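Local atomic coordinates of Alpha/beta hydrolase fold-3 domain-containing protein (Enterococcus faecalis, PDB entry 2QRU), a protein that is of unknown function but has the alpha/beta hydrolase fold and is probably a hydrolase. Residues T134-I139 against Y189-N194; Y176-S179 against A183-P186; I139-K144 against E223-Y228; G36-G41 against T72-I77. All blocks are in the same frame, centred on the assembly; numbering follows the deposited sequence. Where two conformers were deposited one is given.

From the N terminus, contact 4 comes first. It closes a loop from 36-41, after strand 28-33, to the start of helix 74-93, and is complete before the others begin. Contact 1 opens at 134-139 and closes at 189-194. Contact 3 opens at 139-144, sharing Ile139, and closes at 223-228, so contacts 1 and 3 cross. Contact 2, between 176-179 and 183-186, is a short turn lying within both of these loops. Helix 185-189 is the common meeting place: contact 2 leads into it, contact 1 uses its end, and it packs on Ile39 of contact 4 and Arg143 of contact 3. Contact 3 adds the start of helix 227-235.

Contact 1: T134-I139 against Y189-N194; sequences TDLEFI and YGLPEN
Leu136 and Ile139 meet Tyr189 and Leu191 in a small apolar cluster of the alpha/beta hydrolase fold. It joins the loop after strand 127-130 to the end of helix 185-189, which Gly190 closes with positive phi in a Schellman motif. The tight part is carbon on carbon, with no hydrogen bond across. Leu136 CD1 lies 3.8 Å from Leu191 CD2, and the two side chains slant past each other. The other branch of Leu191, CD1, is 3.9 Å from Ile139 CD1. Leu136 also leans on Ile74 of helix 74-93 and Tyr108 of helix 105-119. The buried hydroxyl of Tyr189 is satisfied by Gly37 O. The solvent side is looser. Glu193 and Asn194 are exposed and do not touch 134-139. Glu137 also stays clear of the other segment; its backbone N bonds to Asp135 OD1 at 2.9 Å, which makes an Asx turn. Ile139 reaches across because CG1 stands between the backbone N and the carbonyl carbon (chi1 79°) and CD1 continues straight on. That methyl ends beside the edge of the Tyr189 ring, near its plane, 3.7 Å from Tyr189 CE2.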
loop_
_atom_site.group_PDB
_atom_site.type_symbol
_atom_site.label_atom_id
_atom_site.label_comp_id
_atom_site.label_asym_id
_atom_site.label_seq_id
_atom_site.Cartn_x
_atom_site.Cartn_y
_atom_site.Cartn_z
ATOM N N THR A 134 10.782 1.052 -1.167
ATOM C CA THR A 134 11.403 -0.221 -0.822
ATOM C C THR A 134 12.182 -0.091 0.502
ATOM O O THR A 134 12.649 -1.087 1.049
ATOM C CB THR A 134 12.404 -0.652 -1.928
ATOM O OG1 THR A 134 13.258 0.459 -2.229
ATOM C CG2 THR A 134 11.666 -1.100 -3.203
ATOM N N ASP A 135 12.314 1.139 0.985
ATOM C CA ASP A 135 12.979 1.420 2.256
ATOM C C ASP A 135 12.434 2.754 2.772
ATOM O O ASP A 135 11.614 3.396 2.108
ATOM C CB ASP A 135 14.519 1.377 2.104
ATOM C CG ASP A 135 15.071 2.499 1.246
ATOM O OD1 ASP A 135 14.710 3.676 1.490
ATOM O OD2 ASP A 135 15.894 2.213 0.340
ATOM N N LEU A 136 12.864 3.131 3.975
ATOM C CA LEU A 136 12.333 4.319 4.628
ATOM C C LEU A 136 13.353 5.481 4.633
ATOM O O LEU A 136 13.133 6.508 5.299
ATOM C CB LEU A 136 11.888 3.943 6.058
ATOM C CG LEU A 136 10.783 2.862 6.081
ATOM C CD1 LEU A 136 10.529 2.412 7.516
ATOM C CD2 LEU A 136 9.508 3.340 5.417
ATOM N N GLU A 137 14.445 5.356 3.860
ATOM C CA GLU A 137 15.537 6.350 3.962
ATOM C C GLU A 137 15.051 7.747 3.600
ATOM O O GLU A 137 15.500 8.739 4.164
ATOM C CB GLU A 137 16.718 5.984 3.063
ATOM C CG GLU A 137 17.310 4.648 3.397
ATOM C CD GLU A 137 17.798 4.598 4.834
ATOM O OE1 GLU A 137 18.512 5.537 5.257
ATOM O OE2 GLU A 137 17.430 3.636 5.524
ATOM N N PHE A 138 14.115 7.820 2.653
ATOM C CA PHE A 138 13.684 9.113 2.130
ATOM C C PHE A 138 13.010 9.998 3.207
ATOM O O PHE A 138 12.941 11.221 3.058
ATOM C CB PHE A 138 12.785 8.920 0.893
ATOM C CG PHE A 138 11.444 8.334 1.224
ATOM C CD1 PHE A 138 11.304 6.961 1.365
ATOM C CD2 PHE A 138 10.329 9.140 1.392
ATOM C CE1 PHE A 138 10.102 6.409 1.707
ATOM C CE2 PHE A 138 9.095 8.595 1.714
ATOM C CZ PHE A 138 8.981 7.220 1.880
ATOM N N ILE A 139 12.521 9.397 4.291
ATOM C CA ILE A 139 11.848 10.201 5.329
ATOM C C ILE A 139 12.851 10.981 6.200
ATOM O O ILE A 139 12.451 11.811 7.024
ATOM C CB ILE A 139 10.838 9.391 6.214
ATOM C CG1 ILE A 139 11.537 8.572 7.299
ATOM C CG2 ILE A 139 9.922 8.531 5.333
ATOM C CD1 ILE A 139 10.572 7.784 8.200
ATOM N N TYR A 189 7.019 5.827 13.967
ATOM C CA TYR A 189 7.176 4.503 13.348
ATOM C C TYR A 189 7.943 3.483 14.212
ATOM O O TYR A 189 7.907 2.283 13.942
ATOM C CB TYR A 189 7.952 4.658 12.045
ATOM C CG TYR A 189 7.201 5.223 10.861
ATOM C CD1 TYR A 189 5.790 5.192 10.781
ATOM C CD2 TYR A 189 7.933 5.691 9.746
ATOM C CE1 TYR A 189 5.126 5.674 9.637
ATOM C CE2 TYR A 189 7.294 6.176 8.626
ATOM C CZ TYR A 189 5.883 6.165 8.580
ATOM O OH TYR A 189 5.283 6.624 7.456
ATOM N N GLY A 190 8.642 3.952 15.243
ATOM C CA GLY A 190 9.510 3.059 16.041
ATOM C C GLY A 190 10.829 2.687 15.378
ATOM O O GLY A 190 11.464 1.669 15.739
ATOM N N LEU A 191 11.307 3.532 14.470
ATOM C CA LEU A 191 12.596 3.260 13.785
ATOM C C LEU A 191 13.796 3.506 14.721
ATOM O O LEU A 191 13.735 4.392 15.563
ATOM C CB LEU A 191 12.756 4.125 12.547
ATOM C CG LEU A 191 11.635 3.932 11.515
ATOM C CD1 LEU A 191 11.845 4.791 10.275
ATOM C CD2 LEU A 191 11.575 2.472 11.122
ATOM N N PRO A 192 14.866 2.710 14.577
ATOM C CA PRO A 192 16.071 2.872 15.417
ATOM C C PRO A 192 16.576 4.320 15.467
ATOM O O PRO A 192 16.742 4.978 14.429
ATOM C CB PRO A 192 17.103 1.976 14.714
ATOM C CG PRO A 192 16.251 0.885 14.101
ATOM C CD PRO A 192 15.008 1.593 13.622
ATOM N N GLU A 193 16.857 4.813 16.667
ATOM C CA GLU A 193 17.318 6.185 16.813
ATOM C C GLU A 193 18.678 6.409 16.181
ATOM O O GLU A 193 19.042 7.553 15.888
ATOM C CB GLU A 193 17.326 6.606 18.287
ATOM C CG GLU A 193 15.920 6.757 18.790
ATOM C CD GLU A 193 15.798 7.081 20.265
ATOM O OE1 GLU A 193 16.813 7.048 21.025
ATOM O OE2 GLU A 193 14.640 7.381 20.649
ATOM N N ASN A 194 19.431 5.335 15.967
ATOM C CA ASN A 194 20.771 5.462 15.400
ATOM C C ASN A 194 20.765 5.614 13.869
ATOM O O ASN A 194 21.840 5.737 13.254
ATOM C CB ASN A 194 21.663 4.298 15.848
ATOM C CG ASN A 194 21.388 3.007 15.088
ATOM O OD1 ASN A 194 20.357 2.855 14.434
ATOM N ND2 ASN A 194 22.326 2.065 15.178
#

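Contact 2: Y176-S179 against A183-P186; sequences YHYS and ALLP
Ser179 and Leu184 are joined by a backbone hydrogen bond, and two tyrosine-leucine pairs diverge from it. Leu184 N gives its hydrogen to Ser179 O at 2.7 Å, nearly straight at 163°. This is the long bond of a Schellman motif: Ala183, with positive phi, ends helix 173-181 and turns the chain toward helix 185-189. The rings of Tyr176 and Tyr178 end well apart, one beside each leucine. Both hold the ring opposite the backbone N, with chi1 near 180°. Tyr176 starts out away from 183-186, but its ring swings back so that Tyr176 CE1 is 4.2 Å from Leu185 CD2, the two side chains lying at a slant. Tyr178 sets out to one side, and only its ring nears Leu184, with Tyr178 CE2 4.2 Å from Leu184 CD1. Each leucine thus meets one tyrosine with one methyl. The other methyl of Leu185 goes to the serine, where Leu185 CD1 comes to 3.3 Å from Ser179 OG. That hydroxyl is already engaged. It turns back along its own helix and donates to Tyr176 O at 2.8 Å, tilted 23° from the carbonyl plane. The bond satisfies the buried polar atom and fixes its rotation. The Leu184 side is partly exposed, while Tyr176, Ser179 and Leu185 are buried. Beyond the turn, Tyr176 packs on Ile39 and comes within about 4 Å of a bound phosphate. Leu185, at the start of helix 185-189, rests on Arg143, in the long loop between strand 127-130 and helix 173-181.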
loop_
_atom_site.group_PDB
_atom_site.type_symbol
_atom_site.label_atom_id
_atom_site.label_comp_id
_atom_site.label_asym_id
_atom_site.label_seq_id
_atom_site.Cartn_x
_atom_site.Cartn_y
_atom_site.Cartn_z
ATOM N N TYR A 176 -0.363 12.612 10.829
ATOM C CA TYR A 176 0.669 12.282 9.862
ATOM C C TYR A 176 1.480 13.528 9.481
ATOM O O TYR A 176 2.711 13.553 9.605
ATOM C CB TYR A 176 0.013 11.651 8.632
ATOM C CG TYR A 176 0.996 11.286 7.548
ATOM C CD1 TYR A 176 2.071 10.437 7.813
ATOM C CD2 TYR A 176 0.851 11.796 6.257
ATOM C CE1 TYR A 176 2.988 10.080 6.789
ATOM C CE2 TYR A 176 1.758 11.478 5.250
ATOM C CZ TYR A 176 2.810 10.620 5.513
ATOM O OH TYR A 176 3.676 10.323 4.484
ATOM N N HIS A 177 0.788 14.576 9.048
ATOM C CA HIS A 177 1.482 15.767 8.604
ATOM C C HIS A 177 2.152 16.538 9.722
ATOM O O HIS A 177 3.220 17.133 9.514
ATOM C CB HIS A 177 0.591 16.609 7.714
ATOM C CG HIS A 177 0.381 15.980 6.384
ATOM N ND1 HIS A 177 1.265 16.146 5.343
ATOM C CD2 HIS A 177 -0.560 15.112 5.946
ATOM C CE1 HIS A 177 0.861 15.436 4.307
ATOM N NE2 HIS A 177 -0.247 14.802 4.646
ATOM N N TYR A 178 1.551 16.491 10.912
ATOM C CA TYR A 178 2.177 17.010 12.119
ATOM C C TYR A 178 3.517 16.304 12.387
ATOM O O TYR A 178 4.532 16.964 12.618
ATOM C CB TYR A 178 1.229 16.853 13.316
ATOM C CG TYR A 178 1.792 17.361 14.631
ATOM C CD1 TYR A 178 1.771 18.722 14.936
ATOM C CD2 TYR A 178 2.329 16.483 15.572
ATOM C CE1 TYR A 178 2.276 19.202 16.143
ATOM C CE2 TYR A 178 2.844 16.955 16.791
ATOM C CZ TYR A 178 2.810 18.312 17.064
ATOM O OH TYR A 178 3.305 18.789 18.257
ATOM N N SER A 179 3.522 14.969 12.328
ATOM C CA SER A 179 4.732 14.219 12.656
ATOM C C SER A 179 5.845 14.550 11.664
ATOM O O SER A 179 7.002 14.678 12.059
ATOM C CB SER A 179 4.480 12.710 12.756
ATOM O OG SER A 179 4.231 12.104 11.492
ATOM N N ALA A 183 9.349 16.528 12.699
ATOM C CA ALA A 183 10.461 15.570 12.628
ATOM C C ALA A 183 10.261 14.343 13.542
ATOM O O ALA A 183 11.223 13.781 14.067
ATOM C CB ALA A 183 11.811 16.280 12.917
ATOM N N LEU A 184 9.008 13.922 13.713
ATOM C CA LEU A 184 8.676 12.831 14.637
ATOM C C LEU A 184 8.299 11.535 13.911
ATOM O O LEU A 184 7.995 10.514 14.538
ATOM C CB LEU A 184 7.518 13.240 15.549
ATOM C CG LEU A 184 7.753 14.316 16.609
ATOM C CD1 LEU A 184 6.422 14.744 17.202
ATOM C CD2 LEU A 184 8.686 13.809 17.691
ATOM N N LEU A 185 8.297 11.568 12.585
ATOM C CA LEU A 185 7.820 10.406 11.865
ATOM C C LEU A 185 8.607 9.135 12.221
ATOM O O LEU A 185 7.999 8.109 12.517
ATOM C CB LEU A 185 7.761 10.656 10.348
ATOM C CG LEU A 185 6.976 9.613 9.568
ATOM C CD1 LEU A 185 5.565 9.445 10.120
ATOM C CD2 LEU A 185 6.973 9.932 8.043
ATOM N N PRO A 186 9.960 9.194 12.207
ATOM C CA PRO A 186 10.671 7.985 12.622
ATOM C C PRO A 186 10.287 7.522 14.023
ATOM O O PRO A 186 10.119 6.325 14.242
ATOM C CB PRO A 186 12.150 8.406 12.546
ATOM C CG PRO A 186 12.143 9.463 11.472
ATOM C CD PRO A 186 10.905 10.252 11.799
#

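Contact 3: I139-K144 against E223-Y228; sequences IKEPRK and EVPFRY
Arg143 NH1 donates to Glu223 O at 2.8 Å, with an N-H...O angle of 145°. In this alpha/beta hydrolase fold the bond ties the long loop after strand 127-130 to the loop before helix 227-235. NH1 meets a lone pair in the carbonyl plane of Glu223, and the oxygen lies close to the guanidinium plane, 12° out of it. The carbonyl oxygen thus sits at the edge of the guanidinium. A bend at chi3 (-62°) turns the end of Arg143 to this carbonyl, and its CD also comes to 3.6 Å from Glu223 O. The acceptor loop is probably part of the active-site surroundings. Glu223 N and Val224 N both bond to Asp221 OD1, and Asp221 fits a Ser-His-Asp triad with Ser104 and His249. Outward, the contact thins into surface packing. Glu141 approaches Pro225 through OE1, 4.1 Å from Pro225 CG, and Arg227 at a distance too long for a salt bridge. Both hold for one of its two conformers and are tentative. Pro225 O holds Tyr228 N at 3.1 Å, and the Tyr228 hydroxyl bonds to Asp135. The extended Arg227 chain runs past this tyrosine, with Arg227 NH1 3.5 Å above the Tyr228 ring plane, offset toward the rim.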
loop_
_atom_site.group_PDB
_atom_site.type_symbol
_atom_site.label_atom_id
_atom_site.label_comp_id
_atom_site.label_asym_id
_atom_site.label_seq_id
_atom_site.Cartn_x
_atom_site.Cartn_y
_atom_site.Cartn_z
ATOM N N ILE A 139 12.521 9.397 4.291
ATOM C CA ILE A 139 11.848 10.201 5.329
ATOM C C ILE A 139 12.851 10.981 6.200
ATOM O O ILE A 139 12.451 11.811 7.024
ATOM C CB ILE A 139 10.838 9.391 6.214
ATOM C CG1 ILE A 139 11.537 8.572 7.299
ATOM C CG2 ILE A 139 9.922 8.531 5.333
ATOM C CD1 ILE A 139 10.572 7.784 8.200
ATOM N N LYS A 140 14.142 10.714 5.989
ATOM C CA LYS A 140 15.211 11.450 6.677
ATOM C C LYS A 140 15.409 12.817 6.033
ATOM O O LYS A 140 15.940 13.747 6.665
ATOM C CB LYS A 140 16.511 10.664 6.614
ATOM C CG LYS A 140 16.561 9.412 7.475
ATOM C CD LYS A 140 17.861 8.629 7.212
ATOM C CE LYS A 140 18.025 7.436 8.162
ATOM N NZ LYS A 140 19.185 6.582 7.781
ATOM N N GLU A 141 15.016 12.916 4.754
ATOM C CA GLU A 141 15.086 14.147 3.945
ATOM C C GLU A 141 13.934 15.098 4.337
ATOM O O GLU A 141 12.800 14.643 4.537
ATOM C CB GLU A 141 14.987 13.818 2.423
ATOM C CG GLU A 141 16.071 12.857 1.814
ATOM C CD GLU A 141 15.670 12.148 0.464
ATOM O OE1 GLU A 141 14.906 12.692 -0.376
ATOM O OE2 GLU A 141 16.145 11.015 0.229
ATOM N N PRO A 142 14.212 16.419 4.453
ATOM C CA PRO A 142 13.135 17.405 4.647
ATOM C C PRO A 142 12.140 17.425 3.475
ATOM O O PRO A 142 12.539 17.375 2.305
ATOM C CB PRO A 142 13.885 18.741 4.770
ATOM C CG PRO A 142 15.252 18.493 4.171
ATOM C CD PRO A 142 15.549 17.056 4.434
ATOM N N ARG A 143 10.853 17.438 3.809
ATOM C CA ARG A 143 9.780 17.553 2.825
ATOM C C ARG A 143 8.793 18.618 3.301
ATOM O O ARG A 143 8.456 18.687 4.496
ATOM C CB ARG A 143 9.052 16.221 2.648
ATOM C CG ARG A 143 9.894 15.123 1.988
ATOM C CD ARG A 143 9.222 13.762 2.098
ATOM N NE ARG A 143 9.044 13.325 3.490
ATOM C CZ ARG A 143 8.280 12.299 3.851
ATOM N NH1 ARG A 143 7.610 11.609 2.926
ATOM N NH2 ARG A 143 8.180 11.958 5.134
ATOM N N LYS A 144 8.367 19.478 2.387
ATOM C CA LYS A 144 7.293 20.412 2.689
ATOM C C LYS A 144 6.125 19.964 1.825
ATOM O O LYS A 144 6.181 20.022 0.589
ATOM C CB LYS A 144 7.712 21.877 2.441
ATOM C CG LYS A 144 6.750 22.958 2.996
ATOM C CD LYS A 144 6.287 22.685 4.438
ATOM C CE LYS A 144 7.383 22.932 5.471
ATOM N NZ LYS A 144 7.034 22.368 6.816
ATOM N N GLU A 223 6.484 13.685 -2.178
ATOM C CA GLU A 223 6.338 12.901 -0.939
ATOM C C GLU A 223 7.193 11.615 -0.909
ATOM O O GLU A 223 7.691 11.221 0.148
ATOM C CB GLU A 223 4.855 12.584 -0.703
ATOM C CG GLU A 223 3.951 13.817 -0.770
ATOM C CD GLU A 223 2.518 13.550 -0.359
ATOM O OE1 GLU A 223 2.289 12.649 0.466
ATOM O OE2 GLU A 223 1.612 14.263 -0.851
ATOM N N VAL A 224 7.350 10.969 -2.066
ATOM C CA VAL A 224 8.228 9.814 -2.234
ATOM C C VAL A 224 9.015 10.023 -3.536
ATOM O O VAL A 224 8.391 10.230 -4.587
ATOM C CB VAL A 224 7.382 8.502 -2.380
ATOM C CG1 VAL A 224 8.285 7.276 -2.623
ATOM C CG2 VAL A 224 6.438 8.303 -1.175
ATOM N N PRO A 225 10.365 9.994 -3.481
ATOM C CA PRO A 225 11.137 10.172 -4.714
ATOM C C PRO A 225 10.756 9.081 -5.717
ATOM O O PRO A 225 10.746 7.889 -5.367
ATOM C CB PRO A 225 12.602 10.052 -4.250
ATOM C CG PRO A 225 12.551 10.331 -2.765
ATOM C CD PRO A 225 11.242 9.845 -2.292
ATOM N N PHE A 226 10.428 9.471 -6.954
ATOM C CA PHE A 226 9.929 8.448 -7.896
ATOM C C PHE A 226 10.992 7.468 -8.382
ATOM O O PHE A 226 10.660 6.444 -9.000
ATOM C CB PHE A 226 9.042 9.047 -9.020
ATOM C CG PHE A 226 9.779 9.558 -10.240
ATOM C CD1 PHE A 226 10.912 10.379 -10.139
ATOM C CD2 PHE A 226 9.280 9.258 -11.502
ATOM C CE1 PHE A 226 11.521 10.875 -11.320
ATOM C CE2 PHE A 226 9.858 9.770 -12.683
ATOM C CZ PHE A 226 10.985 10.547 -12.582
ATOM N N ARG A 227 12.257 7.719 -7.999
ATOM C CA ARG A 227 13.287 6.692 -8.230
ATOM C C ARG A 227 12.878 5.350 -7.596
ATOM O O ARG A 227 13.326 4.261 -8.036
ATOM C CB ARG A 227 14.650 7.145 -7.706
ATOM C CG ARG A 227 14.672 7.393 -6.186
ATOM C CD ARG A 227 16.124 7.553 -5.644
ATOM N NE ARG A 227 16.101 7.778 -4.193
ATOM C CZ ARG A 227 16.047 6.800 -3.267
ATOM N NH1 ARG A 227 16.042 5.495 -3.623
ATOM N NH2 ARG A 227 16.025 7.127 -1.963
ATOM N N TYR A 228 12.090 5.396 -6.518
ATOM C CA TYR A 228 11.694 4.116 -5.895
ATOM C C TYR A 228 10.859 3.279 -6.858
ATOM O O TYR A 228 11.077 2.071 -6.994
ATOM C CB TYR A 228 10.877 4.356 -4.636
ATOM C CG TYR A 228 11.783 4.675 -3.442
ATOM C CD1 TYR A 228 12.513 3.672 -2.802
ATOM C CD2 TYR A 228 11.904 5.978 -2.989
ATOM C CE1 TYR A 228 13.371 3.960 -1.696
ATOM C CE2 TYR A 228 12.754 6.280 -1.865
ATOM C CZ TYR A 228 13.483 5.258 -1.241
ATOM O OH TYR A 228 14.304 5.575 -0.133
#

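Contact 4: G36-G41 against T72-I77; sequences GGMIYG and TKIDHI. With PO4 (phosphate ion), chain B; EDO (1,2-ethanediol), chain F.
Met38 and Ile74 bring the backbones closest, with CA atoms 7.9 Å apart, where a tight turn with positive phi at Gly36, Gly37 and Met38 faces the first turn of helix 74-93. Met38 is present as selenomethionine. Its chain runs out from the turn and bends at chi3 (-73°), which lays the terminal methyl against the isoleucine. Met38 CE is 3.6 Å from Ile74 CD1, and SE is 3.9 Å from the same methyl. The two side chains cross at about a right angle. Ile77, one turn further along the helix, fills in nearer the backbone: its CD1 stands 4.4 Å from Met38 CB. All three residues are buried. Met38 also packs on Ala105, Tyr108 and Leu109 of helix 105-119, so it wedges between two helices. The turn is braced from within. Gly36 O accepts from both Ile39 N and Tyr40 N, and Gly36 CA lies over one face of the Tyr40 ring, offset toward the rim. This leaves two neighbouring amides directed at a bound phosphate. Gly36 N and Gly37 N each donate to its O4 at 2.7 Å. The phosphate, probably from the crystallisation liquor, is also held by Ala105 N and His249 NE2. No hydrogen bond crosses between the segments, so they meet through apolar side chains, while the Gly36 and Gly37 amides hold the phosphate. Gly36 and Gly37 are the last two glycines of an HGGG sequence, as in hormone-sensitive-lipase-like hydrolases. The paired N-H groups are consistent with an oxyanion hole, and the anion probably marks where a negatively charged reaction intermediate would sit.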
loop_
_atom_site.group_PDB
_atom_site.type_symbol
_atom_site.label_atom_id
_atom_site.label_comp_id
_atom_site.label_asym_id
_atom_site.label_seq_id
_atom_site.Cartn_x
_atom_site.Cartn_y
_atom_site.Cartn_z
ATOM N N GLY A 36 -1.771 6.294 3.126
ATOM C CA GLY A 36 -1.894 7.071 4.356
ATOM C C GLY A 36 -0.660 7.055 5.248
ATOM O O GLY A 36 -0.769 7.333 6.453
ATOM N N GLY A 37 0.504 6.740 4.680
ATOM C CA GLY A 37 1.762 6.854 5.445
ATOM C C GLY A 37 1.941 5.922 6.640
ATOM O O GLY A 37 2.827 6.154 7.464
HETATM N N MSE A 38 1.117 4.876 6.722
HETATM C CA MSE A 38 1.045 3.974 7.892
HETATM C C MSE A 38 0.639 4.681 9.166
HETATM O O MSE A 38 0.860 4.158 10.259
HETATM C CB MSE A 38 2.353 3.180 8.091
HETATM C CG MSE A 38 2.568 2.214 6.923
HETATM SE SE MSE A 38 4.384 1.414 6.976
HETATM C CE MSE A 38 5.404 3.006 6.431
ATOM N N ILE A 39 0.071 5.884 9.013
ATOM C CA ILE A 39 -0.470 6.646 10.148
ATOM C C ILE A 39 -1.981 6.924 10.028
ATOM O O ILE A 39 -2.694 6.991 11.051
ATOM C CB ILE A 39 0.251 8.015 10.345
ATOM C CG1 ILE A 39 1.790 7.867 10.416
ATOM C CG2 ILE A 39 -0.353 8.789 11.530
ATOM C CD1 ILE A 39 2.327 7.569 11.701
ATOM N N TYR A 40 -2.479 7.138 8.806
ATOM C CA TYR A 40 -3.909 7.365 8.614
ATOM C C TYR A 40 -4.472 6.527 7.460
ATOM O O TYR A 40 -3.749 5.770 6.830
ATOM C CB TYR A 40 -4.212 8.869 8.438
ATOM C CG TYR A 40 -3.933 9.465 7.063
ATOM C CD1 TYR A 40 -2.636 9.829 6.668
ATOM C CD2 TYR A 40 -4.983 9.691 6.162
ATOM C CE1 TYR A 40 -2.391 10.379 5.392
ATOM C CE2 TYR A 40 -4.756 10.236 4.891
ATOM C CZ TYR A 40 -3.473 10.597 4.517
ATOM O OH TYR A 40 -3.284 11.137 3.253
ATOM N N GLY A 41 -5.780 6.643 7.239
ATOM C CA GLY A 41 -6.383 6.112 6.015
ATOM C C GLY A 41 -7.149 4.824 6.205
ATOM O O GLY A 41 -7.296 4.325 7.334
ATOM N N THR A 72 0.734 1.502 16.770
ATOM C CA THR A 72 1.460 0.261 16.535
ATOM C C THR A 72 2.690 0.611 15.687
ATOM O O THR A 72 2.560 1.355 14.713
ATOM C CB THR A 72 0.582 -0.757 15.778
ATOM O OG1 THR A 72 -0.598 -1.043 16.553
ATOM C CG2 THR A 72 1.341 -2.038 15.530
ATOM N N LYS A 73 3.869 0.107 16.080
ATOM C CA LYS A 73 5.148 0.429 15.404
ATOM C C LYS A 73 5.327 -0.398 14.132
ATOM O O LYS A 73 4.686 -1.435 13.985
ATOM C CB LYS A 73 6.343 0.230 16.358
ATOM C CG LYS A 73 6.263 1.090 17.624
ATOM C CD LYS A 73 5.787 2.513 17.304
ATOM C CE LYS A 73 5.870 3.391 18.547
ATOM N NZ LYS A 73 5.153 4.680 18.378
ATOM N N ILE A 74 6.174 0.053 13.208
ATOM C CA ILE A 74 6.202 -0.569 11.869
ATOM C C ILE A 74 6.558 -2.052 11.926
ATOM O O ILE A 74 5.963 -2.862 11.207
ATOM C CB ILE A 74 7.151 0.151 10.904
ATOM C CG1 ILE A 74 6.552 1.494 10.473
ATOM C CG2 ILE A 74 7.417 -0.731 9.647
ATOM C CD1 ILE A 74 7.395 2.210 9.382
ATOM N N ASP A 75 7.534 -2.404 12.763
ATOM C CA ASP A 75 7.926 -3.807 12.903
ATOM C C ASP A 75 6.673 -4.640 13.211
ATOM O O ASP A 75 6.466 -5.682 12.612
ATOM C CB ASP A 75 9.050 -4.021 13.955
ATOM C CG ASP A 75 8.646 -3.611 15.380
ATOM O OD1 ASP A 75 7.824 -2.682 15.545
ATOM O OD2 ASP A 75 9.170 -4.216 16.349
ATOM N N HIS A 76 5.834 -4.150 14.124
ATOM C CA HIS A 76 4.627 -4.864 14.545
ATOM C C HIS A 76 3.543 -4.841 13.441
ATOM O O HIS A 76 2.855 -5.847 13.207
ATOM C CB HIS A 76 4.128 -4.240 15.850
ATOM C CG HIS A 76 3.100 -5.060 16.570
ATOM N ND1 HIS A 76 3.253 -5.454 17.883
ATOM C CD2 HIS A 76 1.898 -5.545 16.171
ATOM C CE1 HIS A 76 2.192 -6.148 18.260
ATOM N NE2 HIS A 76 1.354 -6.216 17.241
ATOM N N ILE A 77 3.400 -3.698 12.768
ATOM C CA ILE A 77 2.464 -3.564 11.652
ATOM C C ILE A 77 2.770 -4.651 10.610
ATOM O O ILE A 77 1.858 -5.330 10.121
ATOM C CB ILE A 77 2.541 -2.161 10.968
ATOM C CG1 ILE A 77 2.077 -1.063 11.939
ATOM C CG2 ILE A 77 1.662 -2.156 9.642
ATOM C CD1 ILE A 77 2.288 0.349 11.432
HETATM P P PO4 B . 0.642 8.141 1.565
HETATM O O1 PO4 B . 2.044 8.576 1.162
HETATM O O2 PO4 B . 0.144 9.104 2.636
HETATM O O3 PO4 B . -0.336 8.286 0.397
HETATM O O4 PO4 B . 0.709 6.696 2.032
HETATM C C1 EDO F . 12.458 -6.272 14.964
HETATM O O1 EDO F . 11.308 -6.036 15.791
HETATM C C2 EDO F . 12.583 -5.117 13.975
HETATM O O2 EDO F . 13.874 -5.077 13.349
#